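Local structure of universal stress protein (Pseudomonas aeruginosa UCBPP-PA14, 7MQ5) at residues K136-V141 with P230-K235; Q28-V33 with R130-G135; I14-L19 with R47-A52; T241-V246 with E261-T266. The protein is of unknown function but belongs to the universal stress protein family and probably helps the bacterium to withstand stress. All blocks are in the same frame, centred on the assembly; numbering follows the deposited sequence. Where two conformers were deposited one is given.

Contact 1 (K136-V141 with P230-K235)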
loop_
_atom_site.group_PDB
_atom_site.type_symbol
_atom_site.label_atom_id
_atom_site.label_comp_id
_atom_site.label_asym_id
_atom_site.label_seq_id
_atom_site.Cartn_x
_atom_site.Cartn_y
_atom_site.Cartn_z
ATOM N N LYS A 136 -6.070 7.797 11.485
ATOM C CA LYS A 136 -7.220 7.401 10.636
ATOM C C LYS A 136 -6.702 6.665 9.400
ATOM O O LYS A 136 -5.762 7.149 8.740
ATOM C CB LYS A 136 -8.060 8.624 10.269
ATOM C CG LYS A 136 -8.671 9.310 11.483
ATOM C CD LYS A 136 -9.652 10.398 11.141
ATOM C CE LYS A 136 -10.199 11.088 12.374
ATOM N NZ LYS A 136 -11.049 12.250 12.030
ATOM N N ILE A 137 -7.306 5.519 9.123
ATOM C CA ILE A 137 -6.970 4.654 7.964
ATOM C C ILE A 137 -8.100 4.811 6.947
ATOM O O ILE A 137 -9.263 4.626 7.329
ATOM C CB ILE A 137 -6.829 3.186 8.410
ATOM C CG1 ILE A 137 -5.994 3.041 9.689
ATOM C CG2 ILE A 137 -6.314 2.322 7.259
ATOM C CD1 ILE A 137 -4.614 3.654 9.624
ATOM N N LEU A 138 -7.750 5.116 5.704
ATOM C CA LEU A 138 -8.757 5.338 4.649
ATOM C C LEU A 138 -8.663 4.239 3.594
ATOM O O LEU A 138 -7.585 4.021 3.061
ATOM C CB LEU A 138 -8.527 6.708 4.008
ATOM C CG LEU A 138 -9.498 7.075 2.892
ATOM C CD1 LEU A 138 -10.939 7.136 3.397
ATOM C CD2 LEU A 138 -9.071 8.392 2.277
ATOM N N ALA A 139 -9.777 3.572 3.322
ATOM C CA ALA A 139 -9.867 2.567 2.239
ATOM C C ALA A 139 -10.594 3.203 1.054
ATOM O O ALA A 139 -11.663 3.791 1.270
ATOM C CB ALA A 139 -10.598 1.342 2.729
ATOM N N ALA A 140 -10.063 3.063 -0.161
ATOM C CA ALA A 140 -10.704 3.616 -1.372
ATOM C C ALA A 140 -11.331 2.479 -2.184
ATOM O O ALA A 140 -10.615 1.561 -2.590
ATOM C CB ALA A 140 -9.698 4.380 -2.200
ATOM N N VAL A 141 -12.638 2.555 -2.403
ATOM C CA VAL A 141 -13.376 1.548 -3.209
ATOM C C VAL A 141 -14.341 2.274 -4.160
ATOM O O VAL A 141 -14.359 3.529 -4.187
ATOM C CB VAL A 141 -14.126 0.585 -2.273
ATOM C CG1 VAL A 141 -13.179 -0.153 -1.334
ATOM C CG2 VAL A 141 -15.208 1.321 -1.492
ATOM N N PRO A 230 -7.987 11.920 -2.707
ATOM C CA PRO A 230 -7.119 12.817 -1.946
ATOM C C PRO A 230 -7.886 13.848 -1.096
ATOM O O PRO A 230 -7.427 14.211 -0.023
ATOM C CB PRO A 230 -6.248 13.483 -3.021
ATOM C CG PRO A 230 -6.270 12.506 -4.171
ATOM C CD PRO A 230 -7.657 11.899 -4.144
ATOM N N ARG A 231 -9.039 14.328 -1.563
ATOM C CA ARG A 231 -9.766 15.316 -0.717
ATOM C C ARG A 231 -10.181 14.666 0.603
ATOM O O ARG A 231 -10.082 15.306 1.669
ATOM C CB ARG A 231 -11.020 15.841 -1.411
ATOM C CG ARG A 231 -10.738 16.800 -2.548
ATOM C CD ARG A 231 -12.042 17.145 -3.223
ATOM N NE ARG A 231 -11.858 17.915 -4.431
ATOM C CZ ARG A 231 -12.864 18.243 -5.247
ATOM N NH1 ARG A 231 -14.085 17.813 -4.979
ATOM N NH2 ARG A 231 -12.651 18.959 -6.333
ATOM N N THR A 232 -10.680 13.438 0.528
ATOM C CA THR A 232 -11.133 12.778 1.773
ATOM C C THR A 232 -9.928 12.492 2.663
ATOM O O THR A 232 -10.023 12.687 3.879
ATOM C CB THR A 232 -11.949 11.533 1.435
ATOM O OG1 THR A 232 -13.033 11.937 0.602
ATOM C CG2 THR A 232 -12.445 10.832 2.675
ATOM N N ALA A 233 -8.822 12.044 2.078
ATOM C CA ALA A 233 -7.619 11.782 2.889
ATOM C C ALA A 233 -7.183 13.060 3.597
ATOM O O ALA A 233 -6.835 13.010 4.784
ATOM C CB ALA A 233 -6.505 11.243 2.022
ATOM N N GLN A 234 -7.223 14.180 2.886
ATOM C CA GLN A 234 -6.760 15.452 3.484
ATOM C C GLN A 234 -7.732 15.891 4.593
ATOM O O GLN A 234 -7.278 16.295 5.678
ATOM C CB GLN A 234 -6.650 16.526 2.402
ATOM C CG GLN A 234 -6.068 17.825 2.925
ATOM C CD GLN A 234 -4.626 17.686 3.336
ATOM O OE1 GLN A 234 -4.261 17.970 4.476
ATOM N NE2 GLN A 234 -3.808 17.195 2.419
ATOM N N LYS A 235 -9.036 15.791 4.344
ATOM C CA LYS A 235 -10.043 16.238 5.343
ATOM C C LYS A 235 -9.932 15.394 6.620
ATOM O O LYS A 235 -10.054 15.952 7.720
ATOM C CB LYS A 235 -11.448 16.163 4.733
ATOM C CG LYS A 235 -12.579 16.593 5.661
ATOM C CD LYS A 235 -12.490 18.030 6.138
ATOM C CE LYS A 235 -13.605 18.403 7.093
ATOM N NZ LYS A 235 -13.547 19.838 7.444
#
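L138 points from strand 136-141 to helix 225-236 and meets T232 and A233 there. This is helix-on-sheet packing in a Rossmann-like alpha/beta fold, as in the universal stress protein family. The contact is buried and apolar, and no hydrogen bond crosses it. L138 has its CG anti to its own N (chi1 180°), which carries both methyls out toward the helix. The two methyls have different main partners. CD1 meets the methyl CG2 of T232 at 4.1 Å, and the leucine and threonine side chains cross at about a right angle. CD2 settles against A233, where it touches backbone as well as side chain. It lies 3.7 Å from A233 N and 3.8 Å from A233 CB. L138 CA and A233 CA are 6.8 Å apart, a close approach consistent with the small alanine side chain. T232 is turned so that its two branches serve different ends. CG2 faces the leucine, while OG1 sits beside the backbone N and bonds back to L228 O in the same helix. The polar branch is thus satisfied, and a methyl is left for the sheet. T241 of the neighbouring strand 240-244 touches both L138 and A233. I175 of strand 171-178 packs on T232. I137, A139 and V141 alternate with L138 along the strand and pack on helix 148-167, so strand 136-141 has helix on both sides. The T232 methyl reaches both branches of the leucine, with CG2 also 4.2 Å from L138 CD2.

Contact 2 (Q28-V33 with R130-G135)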
loop_
_atom_site.group_PDB
_atom_site.type_symbol
_atom_site.label_atom_id
_atom_site.label_comp_id
_atom_site.label_asym_id
_atom_site.label_seq_id
_atom_site.Cartn_x
_atom_site.Cartn_y
_atom_site.Cartn_z
ATOM N N GLN A 28 8.272 -2.458 12.213
ATOM C CA GLN A 28 8.286 -2.836 13.654
ATOM C C GLN A 28 6.864 -2.778 14.224
ATOM O O GLN A 28 6.502 -3.640 15.032
ATOM C CB GLN A 28 9.209 -1.917 14.453
ATOM C CG GLN A 28 10.684 -2.184 14.238
ATOM C CD GLN A 28 11.479 -1.108 14.927
ATOM O OE1 GLN A 28 11.577 0.016 14.446
ATOM N NE2 GLN A 28 11.991 -1.425 16.099
ATOM N N LEU A 29 6.083 -1.783 13.819
ATOM C CA LEU A 29 4.708 -1.684 14.365
ATOM C C LEU A 29 3.901 -2.898 13.907
ATOM O O LEU A 29 3.262 -3.553 14.744
ATOM C CB LEU A 29 4.054 -0.386 13.901
ATOM C CG LEU A 29 2.659 -0.141 14.467
ATOM C CD1 LEU A 29 2.718 0.119 15.959
ATOM C CD2 LEU A 29 1.983 1.021 13.759
ATOM N N ILE A 30 3.961 -3.195 12.610
ATOM C CA ILE A 30 3.175 -4.325 12.050
ATOM C C ILE A 30 3.641 -5.642 12.683
ATOM O O ILE A 30 2.803 -6.379 13.221
ATOM C CB ILE A 30 3.307 -4.342 10.519
ATOM C CG1 ILE A 30 2.692 -3.096 9.877
ATOM C CG2 ILE A 30 2.714 -5.621 9.953
ATOM C CD1 ILE A 30 3.164 -2.855 8.458
ATOM N N ALA A 31 4.948 -5.911 12.628
ATOM C CA ALA A 31 5.465 -7.222 13.086
ATOM C C ALA A 31 5.349 -7.361 14.608
ATOM O O ALA A 31 5.322 -8.504 15.095
ATOM C CB ALA A 31 6.881 -7.418 12.605
ATOM N N GLY A 32 5.269 -6.241 15.329
ATOM C CA GLY A 32 5.100 -6.314 16.791
ATOM C C GLY A 32 3.780 -6.974 17.146
ATOM O O GLY A 32 3.690 -7.577 18.235
ATOM N N VAL A 33 2.803 -6.876 16.241
ATOM C CA VAL A 33 1.460 -7.492 16.408
ATOM C C VAL A 33 1.374 -8.816 15.639
ATOM O O VAL A 33 0.939 -9.812 16.236
ATOM C CB VAL A 33 0.356 -6.518 15.957
ATOM C CG1 VAL A 33 -1.010 -7.179 15.904
ATOM C CG2 VAL A 33 0.319 -5.293 16.856
ATOM N N ARG A 130 4.314 10.918 10.403
ATOM C CA ARG A 130 3.340 10.799 11.514
ATOM C C ARG A 130 3.212 9.340 11.937
ATOM O O ARG A 130 3.177 8.449 11.094
ATOM C CB ARG A 130 1.974 11.324 11.081
ATOM C CG ARG A 130 1.923 12.829 10.870
ATOM C CD ARG A 130 0.539 13.186 10.374
ATOM N NE ARG A 130 0.371 12.834 8.967
ATOM C CZ ARG A 130 -0.758 12.389 8.415
ATOM N NH1 ARG A 130 -1.814 12.134 9.165
ATOM N NH2 ARG A 130 -0.800 12.137 7.121
ATOM N N PRO A 131 3.109 9.043 13.252
ATOM C CA PRO A 131 2.892 7.667 13.685
ATOM C C PRO A 131 1.511 7.162 13.237
ATOM O O PRO A 131 0.582 7.932 13.123
ATOM C CB PRO A 131 2.971 7.755 15.218
ATOM C CG PRO A 131 2.628 9.194 15.525
ATOM C CD PRO A 131 3.209 9.988 14.374
ATOM N N TRP A 132 1.399 5.865 12.993
ATOM C CA TRP A 132 0.066 5.296 12.672
ATOM C C TRP A 132 -0.834 5.240 13.906
ATOM O O TRP A 132 -2.046 5.357 13.740
ATOM C CB TRP A 132 0.230 3.879 12.148
ATOM C CG TRP A 132 0.701 3.789 10.738
ATOM C CD1 TRP A 132 1.216 4.779 9.950
ATOM C CD2 TRP A 132 0.789 2.579 9.978
ATOM N NE1 TRP A 132 1.552 4.271 8.725
ATOM C CE2 TRP A 132 1.331 2.923 8.722
ATOM C CE3 TRP A 132 0.471 1.243 10.237
ATOM C CZ2 TRP A 132 1.535 1.975 7.719
ATOM C CZ3 TRP A 132 0.663 0.311 9.243
ATOM C CH2 TRP A 132 1.197 0.675 8.009
ATOM N N THR A 133 -0.244 4.984 15.075
ATOM C CA THR A 133 -1.034 4.718 16.299
ATOM C C THR A 133 -2.019 5.855 16.549
ATOM O O THR A 133 -1.614 7.043 16.590
ATOM C CB THR A 133 -0.115 4.412 17.482
ATOM O OG1 THR A 133 0.616 3.235 17.140
ATOM C CG2 THR A 133 -0.858 4.188 18.780
ATOM N N GLY A 134 -3.286 5.479 16.696
ATOM C CA GLY A 134 -4.350 6.449 16.990
ATOM C C GLY A 134 -4.802 7.257 15.787
ATOM O O GLY A 134 -5.681 8.113 15.978
ATOM N N GLY A 135 -4.268 7.003 14.594
ATOM C CA GLY A 135 -4.653 7.835 13.439
ATOM C C GLY A 135 -5.901 7.347 12.722
ATOM O O GLY A 135 -6.691 6.578 13.303
#
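The indole of W132 is approached at a slant by L29 and I30 of helix 22-34. W132 opens a type II beta turn, W132 to G135, in the loop between strands 123-126 and 136-141. L29 CD2 lies at the root of the ring, 3.7 Å from W132 CB and 3.8 Å from W132 CE3. I30 takes the outer part of the six-membered ring. Its CG1 is 4.0 Å from W132 CZ3, and its CD1 is 4.1 Å from W132 CH2. The two neighbouring helix residues therefore hold successive parts of one side of the indole. The torsions fit this. L29 holds CG anti to its N (chi1 -177°) and reaches straight across. I30 starts off pointing past the loop, and its CG1 branch, beside the backbone N, brings the methyl back to the ring. The polar end of the indole is not part of this packing, since NE1 bonds to D270 OD2. I164 and L167 of helix 148-167 pack on W132 and L29 respectively, extending the apolar cluster. R26, from the same helix as L29, bonds R130 O, a polar tie between helix and loop. The second methyl of L29, CD1, lies 3.9 Å from T133 OG1. The turn has G134 at positive phi, 77°, a value that favours glycine. It is closed by the backbone bond from G135 N to W132 O, 2.9 Å.

Contact 3 (I14-L19 with R47-A52)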
loop_
_atom_site.group_PDB
_atom_site.type_symbol
_atom_site.label_atom_id
_atom_site.label_comp_id
_atom_site.label_asym_id
_atom_site.label_seq_id
_atom_site.Cartn_x
_atom_site.Cartn_y
_atom_site.Cartn_z
ATOM N N ILE A 14 15.906 -0.491 3.438
ATOM C CA ILE A 14 16.688 0.354 4.381
ATOM C C ILE A 14 17.562 1.314 3.577
ATOM O O ILE A 14 18.341 0.848 2.740
ATOM C CB ILE A 14 17.558 -0.534 5.306
ATOM C CG1 ILE A 14 16.722 -1.510 6.142
ATOM C CG2 ILE A 14 18.462 0.327 6.184
ATOM C CD1 ILE A 14 15.788 -0.855 7.138
ATOM N N GLU A 15 17.443 2.611 3.846
ATOM C CA GLU A 15 18.301 3.632 3.200
ATOM C C GLU A 15 19.540 3.837 4.058
ATOM O O GLU A 15 19.457 3.892 5.285
ATOM C CB GLU A 15 17.595 4.983 3.083
ATOM C CG GLU A 15 16.469 5.020 2.073
ATOM C CD GLU A 15 16.882 5.157 0.613
ATOM O OE1 GLU A 15 18.073 5.421 0.341
ATOM O OE2 GLU A 15 15.997 5.041 -0.256
ATOM N N PRO A 16 20.737 3.933 3.451
ATOM C CA PRO A 16 21.940 4.205 4.242
ATOM C C PRO A 16 22.225 5.666 4.646
ATOM O O PRO A 16 22.921 5.864 5.653
ATOM C CB PRO A 16 23.066 3.727 3.311
ATOM C CG PRO A 16 22.494 3.859 1.908
ATOM C CD PRO A 16 21.021 3.546 2.056
ATOM N N ASP A 17 21.664 6.656 3.934
ATOM C CA ASP A 17 22.127 8.061 4.138
ATOM C C ASP A 17 20.996 9.056 4.451
ATOM O O ASP A 17 21.282 10.261 4.494
ATOM C CB ASP A 17 22.894 8.532 2.895
ATOM C CG ASP A 17 24.108 7.679 2.558
ATOM O OD1 ASP A 17 24.882 7.368 3.482
ATOM O OD2 ASP A 17 24.251 7.302 1.374
ATOM N N GLN A 18 19.774 8.598 4.697
ATOM C CA GLN A 18 18.657 9.537 4.993
ATOM C C GLN A 18 18.546 9.726 6.515
ATOM O O GLN A 18 19.041 8.868 7.261
ATOM C CB GLN A 18 17.366 8.995 4.371
ATOM C CG GLN A 18 17.386 8.947 2.844
ATOM C CD GLN A 18 17.241 10.302 2.186
ATOM O OE1 GLN A 18 16.994 11.316 2.836
ATOM N NE2 GLN A 18 17.360 10.325 0.866
ATOM N N LEU A 19 17.885 10.795 6.964
ATOM C CA LEU A 19 17.752 11.069 8.423
ATOM C C LEU A 19 16.457 10.507 9.004
ATOM O O LEU A 19 16.238 10.662 10.228
ATOM C CB LEU A 19 17.859 12.571 8.679
ATOM C CG LEU A 19 19.206 13.192 8.328
ATOM C CD1 LEU A 19 19.296 14.578 8.937
ATOM C CD2 LEU A 19 20.365 12.327 8.811
ATOM N N ARG A 47 29.617 0.567 -0.803
ATOM C CA ARG A 47 30.060 0.463 0.612
ATOM C C ARG A 47 29.647 -0.879 1.226
ATOM O O ARG A 47 28.591 -1.403 0.872
ATOM C CB ARG A 47 29.508 1.636 1.419
ATOM C CG ARG A 47 30.053 2.982 0.969
ATOM C CD ARG A 47 29.313 4.134 1.604
ATOM N NE ARG A 47 27.917 4.126 1.196
ATOM C CZ ARG A 47 27.005 5.002 1.598
ATOM N NH1 ARG A 47 25.760 4.913 1.170
ATOM N NH2 ARG A 47 27.334 5.961 2.444
ATOM N N ASP A 48 30.474 -1.399 2.124
ATOM C CA ASP A 48 30.189 -2.665 2.844
ATOM C C ASP A 48 29.333 -2.310 4.065
ATOM O O ASP A 48 29.880 -1.790 5.041
ATOM C CB ASP A 48 31.480 -3.391 3.226
ATOM C CG ASP A 48 31.269 -4.737 3.895
ATOM O OD1 ASP A 48 30.131 -5.016 4.286
ATOM O OD2 ASP A 48 32.259 -5.500 4.007
ATOM N N HIS A 49 28.028 -2.569 3.990
ATOM C CA HIS A 49 27.113 -2.242 5.117
ATOM C C HIS A 49 26.905 -3.454 6.036
ATOM O O HIS A 49 26.035 -3.364 6.906
ATOM C CB HIS A 49 25.767 -1.736 4.584
ATOM C CG HIS A 49 25.861 -0.458 3.834
ATOM N ND1 HIS A 49 26.203 0.721 4.453
ATOM C CD2 HIS A 49 25.616 -0.162 2.541
ATOM C CE1 HIS A 49 26.184 1.694 3.563
ATOM N NE2 HIS A 49 25.809 1.180 2.383
ATOM N N SER A 50 27.722 -4.507 5.895
ATOM C CA SER A 50 27.510 -5.774 6.644
ATOM C C SER A 50 27.531 -5.551 8.161
ATOM O O SER A 50 26.659 -6.107 8.860
ATOM C CB SER A 50 28.522 -6.820 6.233
ATOM O OG SER A 50 29.839 -6.389 6.515
ATOM N N ALA A 51 28.512 -4.813 8.674
ATOM C CA ALA A 51 28.609 -4.641 10.145
ATOM C C ALA A 51 27.385 -3.879 10.672
ATOM O O ALA A 51 26.834 -4.273 11.718
ATOM C CB ALA A 51 29.898 -3.947 10.510
ATOM N N ALA A 52 26.990 -2.809 9.978
ATOM C CA ALA A 52 25.833 -1.996 10.410
ATOM C C ALA A 52 24.549 -2.828 10.330
ATOM O O ALA A 52 23.692 -2.693 11.215
ATOM C CB ALA A 52 25.736 -0.750 9.568
#
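R47 NH1 bonds to D17 OD2 at 2.8 Å, the shorter half of a two-pronged salt bridge. The other half runs from R47 NH2 to D17 OD1 at 3.0 Å and is the straighter, with an N-H...O angle of 160°. The guanidinium thus grips the carboxylate end-on, one nitrogen to each oxygen. The fit is not flat, because the two planes are turned 41° apart. OD1 is met on its syn lone pair with the partner nearly in the guanidinium plane. OD2 is met on the syn side but 22° out of the carboxylate plane. R47 bends at chi3, while the aspartate comes from the opposite direction. P16 packs beside the bridge. Its CG lies 3.5 Å from R47 NH1, and the two side chains cross at about a right angle. Its CB packs on H49 CE1 at 3.7 Å. H49 in turn lies over one face of the guanidinium, with CE1 3.7 Å above the plane and toward the rim. E44 ties these two groups together: OE2 pairs with R47 NE and OE1 bonds H49 NE2. R47 therefore has a carboxylate at NE and another at its far end, which probably fixes its rotation and balances its charge. D48 OD1 accepts from S50 N and S50 OG in an Asx turn, and H49 is the N-cap of helix 50-62. The contact links the loops that follow strands 9-13 and 37-43, the carboxyl-end loops of neighbouring parallel strands in a Rossmann-like sheet.

Contact 4 (T241-V246 with E261-T266)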
loop_
_atom_site.group_PDB
_atom_site.type_symbol
_atom_site.label_atom_id
_atom_site.label_comp_id
_atom_site.label_asym_id
_atom_site.label_seq_id
_atom_site.Cartn_x
_atom_site.Cartn_y
_atom_site.Cartn_z
ATOM N N THR A 241 -3.610 5.395 3.403
ATOM C CA THR A 241 -4.702 5.184 2.429
ATOM C C THR A 241 -4.403 3.852 1.738
ATOM O O THR A 241 -3.274 3.646 1.290
ATOM C CB THR A 241 -4.835 6.342 1.430
ATOM O OG1 THR A 241 -5.038 7.560 2.150
ATOM C CG2 THR A 241 -5.997 6.147 0.485
ATOM N N VAL A 242 -5.402 2.993 1.644
ATOM C CA VAL A 242 -5.288 1.681 0.964
ATOM C C VAL A 242 -6.047 1.794 -0.351
ATOM O O VAL A 242 -7.245 2.154 -0.336
ATOM C CB VAL A 242 -5.833 0.540 1.831
ATOM C CG1 VAL A 242 -5.626 -0.787 1.115
ATOM C CG2 VAL A 242 -5.203 0.538 3.219
ATOM N N ILE A 243 -5.358 1.512 -1.452
ATOM C CA ILE A 243 -5.964 1.602 -2.802
ATOM C C ILE A 243 -5.661 0.330 -3.587
ATOM O O ILE A 243 -4.730 -0.431 -3.231
ATOM C CB ILE A 243 -5.456 2.835 -3.577
ATOM C CG1 ILE A 243 -3.990 2.685 -3.996
ATOM C CG2 ILE A 243 -5.701 4.122 -2.801
ATOM C CD1 ILE A 243 -3.500 3.792 -4.896
ATOM N N GLY A 244 -6.469 0.111 -4.616
ATOM C CA GLY A 244 -6.222 -0.960 -5.584
ATOM C C GLY A 244 -5.943 -0.358 -6.943
ATOM O O GLY A 244 -6.425 0.750 -7.231
ATOM N N THR A 245 -5.112 -1.025 -7.724
ATOM C CA THR A 245 -4.872 -0.653 -9.128
ATOM C C THR A 245 -6.088 -1.074 -9.970
ATOM O O THR A 245 -6.999 -1.753 -9.457
ATOM C CB THR A 245 -3.528 -1.226 -9.591
ATOM O OG1 THR A 245 -3.587 -2.644 -9.452
ATOM C CG2 THR A 245 -2.370 -0.663 -8.798
ATOM N N VAL A 246 -6.096 -0.700 -11.241
ATOM C CA VAL A 246 -7.279 -0.937 -12.115
ATOM C C VAL A 246 -7.526 -2.447 -12.278
ATOM O O VAL A 246 -6.571 -3.238 -12.333
ATOM C CB VAL A 246 -7.116 -0.167 -13.440
ATOM C CG1 VAL A 246 -5.884 -0.619 -14.211
ATOM C CG2 VAL A 246 -8.364 -0.203 -14.304
ATOM N N GLU A 261 -2.564 6.388 -10.431
ATOM C CA GLU A 261 -1.391 7.229 -10.790
ATOM C C GLU A 261 -1.522 8.608 -10.134
ATOM O O GLU A 261 -0.585 9.065 -9.443
ATOM C CB GLU A 261 -1.284 7.388 -12.306
ATOM C CG GLU A 261 -0.782 6.148 -13.018
ATOM C CD GLU A 261 -0.679 6.301 -14.524
ATOM O OE1 GLU A 261 -1.186 7.310 -15.054
ATOM O OE2 GLU A 261 -0.086 5.416 -15.163
ATOM N N VAL A 262 -2.674 9.242 -10.314
ATOM C CA VAL A 262 -2.862 10.609 -9.754
ATOM C C VAL A 262 -2.852 10.556 -8.223
ATOM O O VAL A 262 -2.164 11.374 -7.600
ATOM C CB VAL A 262 -4.156 11.245 -10.291
ATOM C CG1 VAL A 262 -4.436 12.579 -9.615
ATOM C CG2 VAL A 262 -4.112 11.407 -11.806
ATOM N N VAL A 263 -3.594 9.629 -7.625
ATOM C CA VAL A 263 -3.677 9.564 -6.140
ATOM C C VAL A 263 -2.280 9.330 -5.532
ATOM O O VAL A 263 -1.923 9.992 -4.543
ATOM C CB VAL A 263 -4.707 8.486 -5.746
ATOM C CG1 VAL A 263 -4.683 8.153 -4.269
ATOM C CG2 VAL A 263 -6.098 8.882 -6.211
ATOM N N LEU A 264 -1.503 8.410 -6.092
ATOM C CA LEU A 264 -0.173 8.096 -5.507
ATOM C C LEU A 264 0.768 9.301 -5.553
ATOM O O LEU A 264 1.625 9.403 -4.670
ATOM C CB LEU A 264 0.426 6.901 -6.254
ATOM C CG LEU A 264 0.082 5.547 -5.643
ATOM C CD1 LEU A 264 0.187 4.417 -6.664
ATOM C CD2 LEU A 264 0.951 5.291 -4.420
ATOM N N ASP A 265 0.604 10.167 -6.548
ATOM C CA ASP A 265 1.461 11.370 -6.710
ATOM C C ASP A 265 0.890 12.568 -5.941
ATOM O O ASP A 265 1.531 13.625 -5.990
ATOM C CB ASP A 265 1.609 11.742 -8.189
ATOM C CG ASP A 265 2.774 11.082 -8.918
ATOM O OD1 ASP A 265 3.580 10.374 -8.262
ATOM O OD2 ASP A 265 2.872 11.287 -10.142
ATOM N N THR A 266 -0.245 12.403 -5.247
ATOM C CA THR A 266 -0.935 13.537 -4.568
ATOM C C THR A 266 -1.057 13.295 -3.060
ATOM O O THR A 266 -0.951 14.243 -2.287
ATOM C CB THR A 266 -2.342 13.759 -5.158
ATOM O OG1 THR A 266 -2.214 13.928 -6.570
ATOM C CG2 THR A 266 -3.071 14.946 -4.568
#
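Apolar packing carries this contact, and I243 of strand 240-244 is its centre. I243 CD1 reaches L264, 4.1 Å from both L264 CG and L264 CD1. I243 CG2 faces V263 CG1 more loosely, at 4.4 Å. The isoleucine holds CG1 in the crowded position between its N and carbonyl carbon (chi1 71°). From there the extended chain sends CD1 to the leucine, while CG2 is left for the valine. I243 was modelled in two conformers, so this holds for one of them. L264 also packs on V271 and V273 of strand 270-274 and on W113 and L116 of helix 110-118, so it sits among several elements.

No hydrogen bond crosses the contact. Within 261-266, T266 OG1 bonds to V262 O at 2.8 Å, from above the carbonyl plane, and T266 N bonds to V263 O. Outside the two segments, D265 OD1 takes bonds from W113 NE1 and L108 N, tying D265 to the region of helix 110-118.

Strand 240-244, helix 258-264 and strand 270-274 form a beta-alpha-beta unit, and here its helix packs on its first strand.

Overall arrangement
One ten-stranded sheet runs through the chain. Contacts 1 and 4 include its strands, while contacts 2 and 3 involve loops and helices beside it. Contacts 1 and 4 have centres 11 Å apart and touch through the neighbouring strands 136-141 and 240-244. P230 and T266 also pack together. Contact 2 adjoins contact 1 in sequence, since loop 130-135 runs directly into strand 136-141; their centres are 18 Å apart. Contact 3 lies at the surface, 34 Å from contact 1 between centres and across the chain's centre. Along the chain contacts 2 and 3 alternate their segments, then contact 1 and contact 4 follow. Contact 2 thus bridges helix 22-34 to the loop leading into the later strands.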